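2-oxoglutarate carboxylase small subunit (Hydrogenobacter thermophilus, PDB 7KCT) is the ATP-grasp subunit of a carboxylase, built like a biotin carboxylase, and binds ADP, bicarbonate and magnesium. Local coordinates at residues L207-F219 / D441-P453. Sequence-based numbering, arbitrary orientation.
Sequences LEKYIENPKHIEF and DGKFTTRYLEEHP. With ADP (adenosine-5'-diphosphate), chain C.
Two hydrogen bonds tie Pro214 and Lys215 to the loop around Thr445. Thr446 N donates to Pro214 O at 2.9 Å, nearly straight at the hydrogen (163°), and Lys215 NZ reaches Phe444 O at 2.6 Å, in the carbonyl plane. With CG beside its own backbone N (chi1 -69°) and bends at chi3 and chi4, Lys215 brings its ammonium back against the Phe444 ring. This cation-pi contact is off-centre: Lys215 NZ lies 3.8 Å from the Phe444 ring centroid, nearest CD2 and CE2. Asp236 gives the same ammonium a salt bridge.

Van der Waals packing follows: Thr446 crosses Pro214 at about a right angle, its OG1 3.4 Å from Pro214 CD. Its methyl CG2 rests against Pro214 O and also approaches the ADP ribose at O2'. Thr445 OG1 caps the following turn by accepting from Arg447 N.

The contact borders one of the two ADP pockets in this ATP-grasp fold, 441-453 contributing Thr446, and joins strands 205-209 and 215-223, with the loop between them, to the region of the biotin carboxylase C-terminal family. The end of strand 205-209 and the loop after it hold the adenine: Glu208 OE2 and Lys209 O accept from N6, while Ile211 N donates to ADP N1 at 3.1 Å. Tyr210 and Pro214 approach ADP C2.

A salt-bridge network of Glu212, Arg447 and Glu450 forms beside Tyr210. Arg447 NH1 and Glu212 OE2 form a long salt bridge of 3.6 Å, the oxygen lying at the guanidinium edge although the two planes are 43° apart. Glu212 also pairs with Arg180. One water links the groups, accepting from Arg447 NH1 and Asn213 N, donating to Glu212 OE2 and hydrogen-bonding Tyr210 OH; a second also joins Glu212 OE2 to Arg447 NH1, the latter bond weak. Glu450 fixes the guanidinium's rotation from within 441-453, gripped side-on by NE and NH2, with Arg447 NE 2.8 Å from Glu450 OE1.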
# COMPACT_ATOMS: atom_id res chain seq x y z
N LEU A 207 22.22 24.51 -26.77
CA LEU A 207 21.94 25.73 -26.03
C LEU A 207 20.46 26.00 -26.13
O LEU A 207 19.91 25.90 -27.23
CB LEU A 207 22.76 26.89 -26.59
CG LEU A 207 22.73 28.24 -25.86
CD1 LEU A 207 23.88 29.12 -26.38
CD2 LEU A 207 21.42 28.92 -26.07
N GLU A 208 19.82 26.32 -25.01
CA GLU A 208 18.45 26.78 -25.08
C GLU A 208 18.20 27.92 -24.09
O GLU A 208 19.01 28.21 -23.22
CB GLU A 208 17.45 25.63 -24.85
CG GLU A 208 17.62 24.79 -23.61
CD GLU A 208 16.61 23.61 -23.57
OE1 GLU A 208 16.39 22.96 -24.62
OE2 GLU A 208 16.06 23.31 -22.49
N LYS A 209 17.09 28.60 -24.31
CA LYS A 209 16.67 29.68 -23.44
C LYS A 209 16.52 29.13 -22.03
O LYS A 209 15.87 28.10 -21.83
CB LYS A 209 15.34 30.25 -23.92
CG LYS A 209 14.76 31.35 -23.07
CD LYS A 209 15.63 32.58 -23.12
CE LYS A 209 15.48 33.40 -21.85
NZ LYS A 209 16.60 34.35 -21.70
N TYR A 210 17.16 29.77 -21.07
CA TYR A 210 16.90 29.40 -19.69
C TYR A 210 15.56 29.99 -19.26
O TYR A 210 15.40 31.22 -19.21
CB TYR A 210 17.98 29.88 -18.75
CG TYR A 210 17.65 29.46 -17.34
CD1 TYR A 210 17.74 28.12 -16.94
CD2 TYR A 210 17.19 30.39 -16.41
CE1 TYR A 210 17.43 27.72 -15.63
CE2 TYR A 210 16.88 30.01 -15.10
CZ TYR A 210 17.00 28.68 -14.71
OH TYR A 210 16.67 28.35 -13.41
N ILE A 211 14.60 29.12 -18.93
CA ILE A 211 13.29 29.56 -18.45
C ILE A 211 13.38 29.76 -16.94
O ILE A 211 13.51 28.78 -16.19
CB ILE A 211 12.17 28.58 -18.81
CG1 ILE A 211 12.17 28.25 -20.32
CG2 ILE A 211 10.86 29.12 -18.32
CD1 ILE A 211 11.84 29.43 -21.21
N GLU A 212 13.26 31.01 -16.48
CA GLU A 212 13.45 31.33 -15.06
C GLU A 212 12.22 30.90 -14.26
O GLU A 212 11.07 31.03 -14.72
CB GLU A 212 13.70 32.85 -14.88
CG GLU A 212 14.40 33.27 -13.59
CD GLU A 212 15.91 33.17 -13.68
OE1 GLU A 212 16.49 33.70 -14.65
OE2 GLU A 212 16.52 32.59 -12.75
N ASN A 213 12.45 30.35 -13.09
CA ASN A 213 11.34 29.87 -12.27
C ASN A 213 10.41 28.86 -12.96
O ASN A 213 9.19 28.97 -12.87
CB ASN A 213 10.49 31.05 -11.82
CG ASN A 213 11.32 32.15 -11.20
OD1 ASN A 213 12.09 31.92 -10.26
ND2 ASN A 213 11.22 33.34 -11.77
N PRO A 214 10.96 27.84 -13.60
CA PRO A 214 10.12 26.88 -14.32
C PRO A 214 9.54 25.81 -13.40
O PRO A 214 10.00 25.62 -12.27
CB PRO A 214 11.11 26.27 -15.32
CG PRO A 214 12.38 26.30 -14.61
CD PRO A 214 12.38 27.46 -13.63
N LYS A 215 8.51 25.13 -13.91
CA LYS A 215 8.06 23.85 -13.38
C LYS A 215 8.46 22.73 -14.36
O LYS A 215 8.62 22.96 -15.56
CB LYS A 215 6.56 23.89 -13.14
CG LYS A 215 6.13 24.81 -11.97
CD LYS A 215 4.62 24.72 -11.75
CE LYS A 215 4.24 24.78 -10.27
NZ LYS A 215 4.66 23.57 -9.51
N HIS A 216 8.67 21.53 -13.82
CA HIS A 216 8.98 20.36 -14.64
C HIS A 216 7.72 19.51 -14.71
O HIS A 216 7.31 18.89 -13.72
CB HIS A 216 10.20 19.62 -14.09
CG HIS A 216 10.59 18.40 -14.90
ND1 HIS A 216 11.85 18.23 -15.43
CD2 HIS A 216 9.90 17.27 -15.20
CE1 HIS A 216 11.90 17.07 -16.07
NE2 HIS A 216 10.74 16.47 -15.94
N ILE A 217 7.09 19.51 -15.88
CA ILE A 217 5.83 18.83 -16.13
C ILE A 217 6.10 17.73 -17.16
O ILE A 217 6.70 18.00 -18.21
CB ILE A 217 4.75 19.80 -16.64
CG1 ILE A 217 4.51 20.96 -15.65
CG2 ILE A 217 3.50 19.08 -16.96
CD1 ILE A 217 4.02 20.57 -14.34
N GLU A 218 5.67 16.50 -16.88
CA GLU A 218 6.00 15.40 -17.79
C GLU A 218 4.78 14.53 -18.03
O GLU A 218 3.96 14.34 -17.13
CB GLU A 218 7.18 14.56 -17.26
CG GLU A 218 6.83 13.84 -16.00
CD GLU A 218 8.01 13.09 -15.44
OE1 GLU A 218 9.14 13.39 -15.87
OE2 GLU A 218 7.79 12.21 -14.57
N PHE A 219 4.63 14.09 -19.28
CA PHE A 219 3.49 13.29 -19.71
C PHE A 219 3.90 11.84 -19.95
O PHE A 219 4.87 11.57 -20.65
CB PHE A 219 2.87 13.83 -21.02
CG PHE A 219 1.90 14.94 -20.81
CD1 PHE A 219 2.34 16.23 -20.64
CD2 PHE A 219 0.56 14.70 -20.76
CE1 PHE A 219 1.44 17.26 -20.43
CE2 PHE A 219 -0.33 15.74 -20.53
CZ PHE A 219 0.13 17.01 -20.37
N ASP A 441 0.46 24.87 -0.54
CA ASP A 441 -0.40 25.70 -1.36
C ASP A 441 -0.18 25.49 -2.86
O ASP A 441 -0.84 26.16 -3.66
CB ASP A 441 -0.22 27.18 -1.01
CG ASP A 441 -0.79 27.53 0.37
OD1 ASP A 441 -1.77 26.88 0.80
OD2 ASP A 441 -0.26 28.46 1.02
N GLY A 442 0.72 24.58 -3.25
CA GLY A 442 0.99 24.35 -4.66
C GLY A 442 2.09 25.17 -5.28
O GLY A 442 2.38 24.97 -6.47
N LYS A 443 2.70 26.07 -4.50
CA LYS A 443 3.65 27.05 -5.01
C LYS A 443 5.08 26.50 -4.90
O LYS A 443 5.81 26.76 -3.95
CB LYS A 443 3.44 28.37 -4.28
CG LYS A 443 1.93 28.77 -4.15
CD LYS A 443 1.75 29.96 -3.17
CE LYS A 443 0.38 30.72 -3.40
NZ LYS A 443 -0.84 29.81 -3.55
N PHE A 444 5.47 25.71 -5.91
CA PHE A 444 6.84 25.25 -6.00
C PHE A 444 7.30 25.27 -7.45
O PHE A 444 6.53 24.94 -8.36
CB PHE A 444 7.03 23.83 -5.40
CG PHE A 444 5.94 22.85 -5.76
CD1 PHE A 444 4.82 22.75 -4.96
CD2 PHE A 444 6.03 22.05 -6.89
CE1 PHE A 444 3.81 21.85 -5.26
CE2 PHE A 444 5.01 21.13 -7.20
CZ PHE A 444 3.90 21.05 -6.40
N THR A 445 8.58 25.60 -7.62
CA THR A 445 9.28 25.56 -8.90
C THR A 445 10.53 24.71 -8.75
O THR A 445 10.84 24.20 -7.67
CB THR A 445 9.67 26.98 -9.37
OG1 THR A 445 10.83 27.41 -8.66
CG2 THR A 445 8.55 27.97 -9.22
N THR A 446 11.29 24.58 -9.83
CA THR A 446 12.53 23.79 -9.74
C THR A 446 13.58 24.42 -8.84
O THR A 446 14.53 23.71 -8.46
CB THR A 446 13.13 23.59 -11.13
OG1 THR A 446 13.43 24.87 -11.71
CG2 THR A 446 12.12 22.87 -11.99
N ARG A 447 13.40 25.69 -8.49
CA ARG A 447 14.25 26.44 -7.56
C ARG A 447 13.83 26.23 -6.11
O ARG A 447 14.45 26.78 -5.20
CB ARG A 447 14.15 27.96 -7.88
CG ARG A 447 14.29 28.34 -9.38
CD ARG A 447 15.53 27.73 -10.05
NE ARG A 447 16.76 28.01 -9.32
CZ ARG A 447 17.53 29.07 -9.51
NH1 ARG A 447 17.21 29.98 -10.41
NH2 ARG A 447 18.63 29.22 -8.77
N TYR A 448 12.77 25.44 -5.88
CA TYR A 448 12.20 25.29 -4.54
C TYR A 448 13.23 25.11 -3.43
O TYR A 448 13.14 25.78 -2.40
CB TYR A 448 11.22 24.12 -4.52
CG TYR A 448 10.59 23.94 -3.17
CD1 TYR A 448 9.43 24.60 -2.82
CD2 TYR A 448 11.21 23.13 -2.21
CE1 TYR A 448 8.86 24.42 -1.56
CE2 TYR A 448 10.66 22.97 -0.97
CZ TYR A 448 9.49 23.60 -0.64
OH TYR A 448 8.96 23.41 0.59
N LEU A 449 14.18 24.18 -3.59
CA LEU A 449 15.08 23.87 -2.49
C LEU A 449 16.06 25.03 -2.23
O LEU A 449 16.40 25.33 -1.07
CB LEU A 449 15.83 22.57 -2.76
CG LEU A 449 15.01 21.28 -2.57
CD1 LEU A 449 15.82 20.05 -2.97
CD2 LEU A 449 14.47 21.12 -1.12
N GLU A 450 16.52 25.70 -3.28
CA GLU A 450 17.36 26.88 -3.10
C GLU A 450 16.61 28.04 -2.44
O GLU A 450 17.23 28.89 -1.80
CB GLU A 450 17.90 27.31 -4.46
CG GLU A 450 18.74 26.26 -5.18
CD GLU A 450 18.84 26.51 -6.69
OE1 GLU A 450 17.87 26.22 -7.43
OE2 GLU A 450 19.89 27.02 -7.13
N GLU A 451 15.31 28.12 -2.62
CA GLU A 451 14.48 29.20 -2.11
C GLU A 451 13.82 28.90 -0.76
O GLU A 451 13.12 29.77 -0.23
CB GLU A 451 13.39 29.52 -3.12
CG GLU A 451 13.94 30.01 -4.48
CD GLU A 451 12.82 30.23 -5.49
OE1 GLU A 451 11.70 29.70 -5.29
OE2 GLU A 451 13.10 30.94 -6.50
N HIS A 452 14.02 27.71 -0.19
CA HIS A 452 13.44 27.37 1.11
C HIS A 452 14.50 26.73 1.98
O HIS A 452 14.45 25.53 2.28
CB HIS A 452 12.22 26.46 0.94
CG HIS A 452 11.08 27.13 0.24
ND1 HIS A 452 11.10 27.39 -1.11
CD2 HIS A 452 9.93 27.65 0.71
CE1 HIS A 452 9.98 28.01 -1.45
NE2 HIS A 452 9.25 28.17 -0.36
N PRO A 453 15.45 27.53 2.48
CA PRO A 453 16.51 26.97 3.33
C PRO A 453 15.96 26.39 4.63
O PRO A 453 16.62 25.55 5.26
CB PRO A 453 17.44 28.18 3.56
CG PRO A 453 16.56 29.36 3.48
CD PRO A 453 15.48 29.01 2.46
PB ADP C . 18.30 15.13 -17.84
O1B ADP C . 19.58 15.06 -17.07
O2B ADP C . 16.91 14.98 -17.27
O3B ADP C . 18.39 14.58 -19.25
PA ADP C . 16.79 17.33 -18.72
O1A ADP C . 15.45 16.75 -18.47
O2A ADP C . 16.96 18.19 -19.97
O3A ADP C . 18.24 16.89 -18.32
O5' ADP C . 16.56 18.80 -17.59
C5' ADP C . 17.16 18.62 -16.25
C4' ADP C . 16.39 19.56 -15.40
O4' ADP C . 17.02 20.83 -15.66
C3' ADP C . 14.96 19.66 -15.79
O3' ADP C . 14.15 18.84 -14.95
C2' ADP C . 14.73 21.11 -15.37
O2' ADP C . 14.70 21.26 -13.89
C1' ADP C . 15.99 21.82 -15.77
N9 ADP C . 15.91 22.35 -17.15
C8 ADP C . 16.10 21.70 -18.37
N7 ADP C . 15.96 22.56 -19.41
C5 ADP C . 15.63 23.78 -18.83
C6 ADP C . 15.36 25.06 -19.38
N6 ADP C . 15.38 25.24 -20.73
N1 ADP C . 15.04 26.12 -18.59
C2 ADP C . 15.06 25.84 -17.26
N3 ADP C . 15.31 24.70 -16.60
C4 ADP C . 15.60 23.67 -17.43
O HOH W 1 14.94 30.18 -12.01
O HOH W 2 17.26 33.04 -9.93